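Local structure of alpha-L-arabinofuranosidase B (Aspergillus kawachii, 6SXT) at residues 415-427 and 434-446. The protein hydrolyses terminal non-reducing alpha-L-arabinofuranosyl residues from arabinoxylan, arabinan and related plant polysaccharides, and binds arabinose-bearing chains through a C-terminal beta-trefoil domain. Sequence-based numbering, arbitrary orientation.
With NAG (2-acetamido-2-deoxy-beta-D-glucopyranose), chain D.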
loop_
_atom_site.group_PDB
_atom_site.type_symbol
_atom_site.label_atom_id
_atom_site.label_comp_id
_atom_site.label_asym_id
_atom_site.label_seq_id
_atom_site.Cartn_x
_atom_site.Cartn_y
_atom_site.Cartn_z
ATOM N N GLN A 415 13.255 -2.910 -8.383
ATOM C CA GLN A 415 12.100 -2.831 -9.272
ATOM C C GLN A 415 11.791 -4.186 -9.955
ATOM O O GLN A 415 10.633 -4.643 -9.971
ATOM C CB GLN A 415 12.282 -1.761 -10.336
ATOM C CG GLN A 415 10.986 -1.397 -11.016
ATOM C CD GLN A 415 9.944 -0.930 -10.020
ATOM O OE1 GLN A 415 10.135 0.048 -9.299
ATOM N NE2 GLN A 415 8.838 -1.652 -9.914
ATOM N N PHE A 416 12.790 -4.844 -10.530
ATOM C CA PHE A 416 12.569 -6.172 -11.125
ATOM C C PHE A 416 12.024 -7.141 -10.081
ATOM O O PHE A 416 11.048 -7.851 -10.336
ATOM C CB PHE A 416 13.887 -6.725 -11.695
ATOM C CG PHE A 416 13.674 -8.028 -12.405
ATOM C CD1 PHE A 416 13.550 -9.212 -11.724
ATOM C CD2 PHE A 416 13.469 -7.997 -13.780
ATOM C CE1 PHE A 416 13.293 -10.386 -12.415
ATOM C CE2 PHE A 416 13.183 -9.162 -14.468
ATOM C CZ PHE A 416 13.113 -10.333 -13.768
ATOM N N HIS A 417 12.645 -7.199 -8.920
ATOM C CA HIS A 417 12.242 -8.111 -7.830
ATOM C C HIS A 417 10.749 -7.921 -7.548
ATOM O O HIS A 417 10.006 -8.923 -7.445
ATOM C CB HIS A 417 13.047 -7.887 -6.561
ATOM C CG HIS A 417 14.497 -8.261 -6.673
ATOM N ND1 HIS A 417 15.388 -7.920 -5.680
ATOM C CD2 HIS A 417 15.198 -8.912 -7.634
ATOM C CE1 HIS A 417 16.598 -8.394 -5.989
ATOM N NE2 HIS A 417 16.530 -8.984 -7.169
ATOM N N GLU A 418 10.359 -6.666 -7.393
ATOM C CA GLU A 418 8.938 -6.351 -7.053
ATOM C C GLU A 418 8.007 -6.755 -8.189
ATOM O O GLU A 418 6.925 -7.345 -7.919
ATOM C CB GLU A 418 8.777 -4.865 -6.726
ATOM C CG GLU A 418 9.519 -4.476 -5.449
ATOM C CD GLU A 418 9.266 -3.086 -4.885
ATOM O OE1 GLU A 418 8.832 -2.214 -5.613
ATOM O OE2 GLU A 418 9.606 -2.906 -3.714
ATOM N N ASP A 419 8.420 -6.503 -9.448
ATOM C CA ASP A 419 7.598 -6.783 -10.645
ATOM C C ASP A 419 7.520 -8.299 -10.885
ATOM O O ASP A 419 6.676 -8.733 -11.679
ATOM C CB ASP A 419 8.278 -6.180 -11.891
ATOM C CG ASP A 419 8.341 -4.663 -12.028
ATOM O OD1 ASP A 419 7.635 -3.948 -11.235
ATOM O OD2 ASP A 419 9.054 -4.182 -13.019
ATOM N N ALA A 420 8.371 -9.087 -10.237
ATOM C CA ALA A 420 8.497 -10.550 -10.479
ATOM C C ALA A 420 8.032 -11.379 -9.282
ATOM O O ALA A 420 8.284 -12.576 -9.227
ATOM C CB ALA A 420 9.933 -10.889 -10.847
ATOM N N THR A 421 7.370 -10.762 -8.290
ATOM C CA THR A 421 6.941 -11.499 -7.088
ATOM C C THR A 421 5.427 -11.636 -7.089
ATOM O O THR A 421 4.721 -10.634 -7.278
ATOM C CB THR A 421 7.453 -10.793 -5.830
ATOM O OG1 THR A 421 8.874 -10.733 -5.870
ATOM C CG2 THR A 421 7.067 -11.509 -4.570
ATOM N N PHE A 422 4.970 -12.851 -6.879
ATOM C CA PHE A 422 3.522 -13.174 -6.927
ATOM C C PHE A 422 3.194 -14.023 -5.725
ATOM O O PHE A 422 3.937 -14.936 -5.312
ATOM C CB PHE A 422 3.175 -13.865 -8.244
ATOM C CG PHE A 422 3.435 -12.974 -9.427
ATOM C CD1 PHE A 422 2.503 -12.078 -9.925
ATOM C CD2 PHE A 422 4.687 -12.997 -10.021
ATOM C CE1 PHE A 422 2.780 -11.224 -10.975
ATOM C CE2 PHE A 422 4.963 -12.169 -11.094
ATOM C CZ PHE A 422 4.042 -11.252 -11.554
ATOM N N CYS A 423 2.002 -13.766 -5.180
ATOM C CA CYS A 423 1.540 -14.395 -3.946
ATOM C C CYS A 423 0.409 -15.340 -4.280
ATOM O O CYS A 423 -0.620 -14.915 -4.803
ATOM C CB CYS A 423 1.055 -13.344 -2.966
ATOM S SG CYS A 423 2.359 -12.127 -2.544
ATOM N N PRO A 424 0.569 -16.666 -4.074
ATOM C CA PRO A 424 -0.489 -17.604 -4.393
ATOM C C PRO A 424 -1.692 -17.294 -3.499
ATOM O O PRO A 424 -1.525 -16.995 -2.288
ATOM C CB PRO A 424 0.099 -18.973 -4.106
ATOM C CG PRO A 424 1.596 -18.729 -4.176
ATOM C CD PRO A 424 1.804 -17.331 -3.648
ATOM N N GLN A 425 -2.842 -17.459 -4.119
ATOM C CA GLN A 425 -4.146 -17.288 -3.434
ATOM C C GLN A 425 -5.020 -18.465 -3.848
ATOM O O GLN A 425 -5.003 -18.848 -5.052
ATOM C CB GLN A 425 -4.746 -15.967 -3.869
ATOM C CG GLN A 425 -6.033 -15.623 -3.110
ATOM C CD GLN A 425 -6.625 -14.295 -3.470
ATOM O OE1 GLN A 425 -5.938 -13.343 -3.881
ATOM N NE2 GLN A 425 -7.946 -14.181 -3.258
ATOM N N ALA A 426 -5.787 -19.028 -2.944
ATOM C CA ALA A 426 -6.755 -20.070 -3.333
ATOM C C ALA A 426 -7.512 -19.576 -4.570
ATOM O O ALA A 426 -8.075 -18.474 -4.585
ATOM C CB ALA A 426 -7.663 -20.357 -2.148
ATOM N N ALA A 427 -7.609 -20.384 -5.642
ATOM C CA ALA A 427 -8.166 -19.918 -6.907
ATOM C C ALA A 427 -9.559 -19.321 -6.715
ATOM O O ALA A 427 -10.401 -19.908 -5.999
ATOM C CB ALA A 427 -8.242 -21.035 -7.936
ATOM N N SER A 434 -4.729 -18.802 -7.790
ATOM C CA SER A 434 -4.664 -17.506 -8.465
ATOM C C SER A 434 -3.338 -16.875 -8.020
ATOM O O SER A 434 -3.023 -16.927 -6.823
ATOM C CB SER A 434 -5.846 -16.613 -8.176
ATOM O OG SER A 434 -7.054 -17.252 -8.632
ATOM N N LEU A 435 -2.639 -16.194 -8.902
ATOM C CA LEU A 435 -1.317 -15.643 -8.547
ATOM C C LEU A 435 -1.423 -14.117 -8.515
ATOM O O LEU A 435 -1.544 -13.448 -9.562
ATOM C CB LEU A 435 -0.294 -16.125 -9.597
ATOM C CG LEU A 435 -0.031 -17.629 -9.545
ATOM C CD1 LEU A 435 0.867 -18.053 -10.714
ATOM C CD2 LEU A 435 0.629 -17.982 -8.249
ATOM N N ARG A 436 -1.462 -13.563 -7.290
ATOM C CA ARG A 436 -1.682 -12.121 -7.103
ATOM C C ARG A 436 -0.337 -11.396 -7.164
ATOM O O ARG A 436 0.590 -11.820 -6.535
ATOM C CB ARG A 436 -2.323 -11.903 -5.725
ATOM C CG ARG A 436 -2.837 -10.489 -5.507
ATOM C CD ARG A 436 -3.589 -10.310 -4.196
ATOM N NE ARG A 436 -2.670 -10.527 -3.108
ATOM C CZ ARG A 436 -2.592 -11.623 -2.332
ATOM N NH1 ARG A 436 -3.421 -12.641 -2.479
ATOM N NH2 ARG A 436 -1.637 -11.720 -1.402
ATOM N N SER A 437 -0.266 -10.288 -7.867
ATOM C CA SER A 437 0.936 -9.440 -7.888
ATOM C C SER A 437 1.212 -8.959 -6.463
ATOM O O SER A 437 0.308 -8.376 -5.861
ATOM C CB SER A 437 0.808 -8.322 -8.829
ATOM O OG SER A 437 1.859 -7.363 -8.652
ATOM N N TRP A 438 2.425 -9.152 -5.950
ATOM C CA TRP A 438 2.798 -8.549 -4.658
ATOM C C TRP A 438 2.810 -7.040 -4.771
ATOM O O TRP A 438 2.310 -6.346 -3.858
ATOM C CB TRP A 438 4.172 -9.055 -4.230
ATOM C CG TRP A 438 4.605 -8.419 -2.947
ATOM C CD1 TRP A 438 4.243 -8.789 -1.684
ATOM C CD2 TRP A 438 5.359 -7.214 -2.816
ATOM N NE1 TRP A 438 4.741 -7.898 -0.778
ATOM C CE2 TRP A 438 5.430 -6.923 -1.438
ATOM C CE3 TRP A 438 5.963 -6.355 -3.722
ATOM C CZ2 TRP A 438 6.081 -5.792 -0.951
ATOM C CZ3 TRP A 438 6.623 -5.248 -3.247
ATOM C CH2 TRP A 438 6.636 -4.935 -1.884
ATOM N N SER A 439 3.356 -6.467 -5.852
ATOM C CA SER A 439 3.562 -5.018 -5.902
ATOM C C SER A 439 2.247 -4.293 -6.292
ATOM O O SER A 439 2.073 -3.129 -5.908
ATOM C CB SER A 439 4.691 -4.659 -6.807
ATOM O OG SER A 439 4.421 -5.079 -8.128
ATOM N N TYR A 440 1.360 -4.956 -7.017
ATOM C CA TYR A 440 0.051 -4.412 -7.436
ATOM C C TYR A 440 -1.010 -5.425 -7.088
ATOM O O TYR A 440 -1.493 -6.186 -7.939
ATOM C CB TYR A 440 -0.001 -4.088 -8.938
ATOM C CG TYR A 440 0.732 -2.870 -9.381
ATOM C CD1 TYR A 440 2.124 -2.863 -9.468
ATOM C CD2 TYR A 440 0.032 -1.707 -9.733
ATOM C CE1 TYR A 440 2.804 -1.743 -9.944
ATOM C CE2 TYR A 440 0.705 -0.586 -10.166
ATOM C CZ TYR A 440 2.068 -0.632 -10.324
ATOM O OH TYR A 440 2.729 0.474 -10.800
ATOM N N PRO A 441 -1.411 -5.519 -5.790
ATOM C CA PRO A 441 -2.300 -6.589 -5.379
ATOM C C PRO A 441 -3.751 -6.532 -5.841
ATOM O O PRO A 441 -4.491 -7.469 -5.596
ATOM C CB PRO A 441 -2.192 -6.579 -3.847
ATOM C CG PRO A 441 -1.801 -5.142 -3.550
ATOM C CD PRO A 441 -0.848 -4.742 -4.669
ATOM N N THR A 442 -4.082 -5.486 -6.578
ATOM C CA THR A 442 -5.354 -5.479 -7.321
ATOM C C THR A 442 -5.259 -6.338 -8.600
ATOM O O THR A 442 -6.286 -6.523 -9.248
ATOM C CB THR A 442 -5.768 -4.076 -7.753
ATOM O OG1 THR A 442 -4.712 -3.460 -8.510
ATOM C CG2 THR A 442 -6.054 -3.216 -6.530
ATOM N N ARG A 443 -4.050 -6.791 -8.916
ATOM C CA ARG A 443 -3.824 -7.505 -10.198
ATOM C C ARG A 443 -3.312 -8.908 -9.993
ATOM O O ARG A 443 -2.594 -9.192 -9.038
ATOM C CB ARG A 443 -2.868 -6.673 -11.033
ATOM C CG ARG A 443 -3.466 -5.344 -11.489
ATOM C CD ARG A 443 -2.481 -4.451 -12.223
ATOM N NE ARG A 443 -3.180 -3.258 -12.671
ATOM C CZ ARG A 443 -3.960 -3.171 -13.754
ATOM N NH1 ARG A 443 -4.072 -4.181 -14.581
ATOM N NH2 ARG A 443 -4.663 -2.070 -13.978
ATOM N N TYR A 444 -3.688 -9.758 -10.949
ATOM C CA TYR A 444 -3.469 -11.193 -10.932
ATOM C C TYR A 444 -2.983 -11.669 -12.291
ATOM O O TYR A 444 -3.350 -11.065 -13.290
ATOM C CB TYR A 444 -4.782 -11.932 -10.667
ATOM C CG TYR A 444 -5.338 -11.766 -9.268
ATOM C CD1 TYR A 444 -6.057 -10.660 -8.921
ATOM C CD2 TYR A 444 -5.134 -12.752 -8.321
ATOM C CE1 TYR A 444 -6.475 -10.480 -7.612
ATOM C CE2 TYR A 444 -5.609 -12.620 -7.032
ATOM C CZ TYR A 444 -6.302 -11.486 -6.698
ATOM O OH TYR A 444 -6.788 -11.349 -5.398
ATOM N N PHE A 445 -2.191 -12.735 -12.292
ATOM C CA PHE A 445 -1.998 -13.491 -13.573
ATOM C C PHE A 445 -3.371 -13.660 -14.222
ATOM O O PHE A 445 -4.283 -14.209 -13.566
ATOM C CB PHE A 445 -1.425 -14.889 -13.395
ATOM C CG PHE A 445 0.075 -15.045 -13.308
ATOM C CD1 PHE A 445 0.901 -14.194 -12.596
ATOM C CD2 PHE A 445 0.671 -16.107 -13.979
ATOM C CE1 PHE A 445 2.261 -14.423 -12.492
ATOM C CE2 PHE A 445 2.025 -16.332 -13.893
ATOM C CZ PHE A 445 2.821 -15.480 -13.178
ATOM N N ARG A 446 -3.533 -13.242 -15.470
ATOM C CA ARG A 446 -4.835 -13.327 -16.159
ATOM C C ARG A 446 -4.569 -13.535 -17.652
ATOM O O ARG A 446 -3.850 -12.702 -18.235
ATOM C CB ARG A 446 -5.668 -12.054 -15.928
ATOM C CG ARG A 446 -7.109 -12.138 -16.452
ATOM C CD ARG A 446 -7.304 -11.522 -17.856
ATOM N NE ARG A 446 -8.647 -11.902 -18.257
ATOM C CZ ARG A 446 -9.749 -11.227 -17.922
ATOM N NH1 ARG A 446 -9.666 -10.006 -17.436
ATOM N NH2 ARG A 446 -10.930 -11.780 -18.162
HETATM C C1 NAG D . -14.358 -20.177 -3.980
HETATM C C2 NAG D . -14.852 -21.433 -4.687
HETATM C C3 NAG D . -14.578 -22.676 -3.820
HETATM C C4 NAG D . -13.111 -22.712 -3.360
HETATM C C5 NAG D . -12.610 -21.350 -2.888
HETATM C C6 NAG D . -11.072 -21.330 -2.696
HETATM C C7 NAG D . -16.664 -20.916 -6.270
HETATM C C8 NAG D . -18.130 -20.741 -6.473
HETATM N N2 NAG D . -16.267 -21.302 -5.048
HETATM O O3 NAG D . -14.915 -23.914 -4.527
HETATM O O4 NAG D . -12.909 -23.741 -2.387
HETATM O O5 NAG D . -12.936 -20.273 -3.785
HETATM O O6 NAG D . -10.412 -21.714 -3.940
HETATM O O7 NAG D . -15.861 -20.725 -7.184
HETATM O O HOH W 1 4.453 -8.183 -8.495
HETATM O O HOH W 2 6.134 -3.528 -9.386
HETATM O O HOH W 3 -3.066 -15.050 -0.965
HETATM O O HOH W 4 -9.230 -11.644 -4.018
#
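Phe422 to Gln425 pair antiparallel with Ser434 to Ser437 in a beta hairpin whose strand axes run at 143°; Cys423-Arg436 and Gln425-Ser434 are the hydrogen-bonded pairs, and a further backbone hydrogen bond, Trp438 N to Thr421 O (3.0 Å), lies just beyond the Phe422-Ser437 pair. On the face carrying Phe422 and Leu435, the edge of Phe445 stands over the centre of the Phe422 ring in a T-shaped stack, with planes at 85° and centroids 4.8 Å apart. On the face of Cys423, Gln425, Ser434 and Arg436, a polar cluster forms. Gln425, fully extended with CG anti to the backbone N (chi1 -174°), brings OE1 to two donors: Tyr444 OH at 2.6 Å and Arg436 NH1 at 3.0 Å. The arginine nitrogen approaches from above the amide plane, yet OE1 lies in the guanidinium plane, and this double grip fixes the amide oxygen. A bend at chi3 turns the guanidinium back so that one face covers Cys423 CB, while NH2 donates a hydrogen bond to Leu322 O. Cys423 SG meets the edge of the Trp438 indole, 3.9 Å from CD1. Past the strands, water 1 accepts a hydrogen bond from Ser437 OG and donates to both Glu418 O and Thr421 O, tying the end of helix 414-419 and Thr421 to the end of the second hairpin strand. Ser439 lies beside His400, a substrate-binding residue; Asp419, another, is salt-bridged to Arg399. Within the arabinose-binding beta-trefoil, the Cys423-Cys385 disulfide anchors the hairpin beside strand 386-390, Phe445 packs on strands 396-401 and 404-409, and helix 414-419 leads into the first hairpin strand.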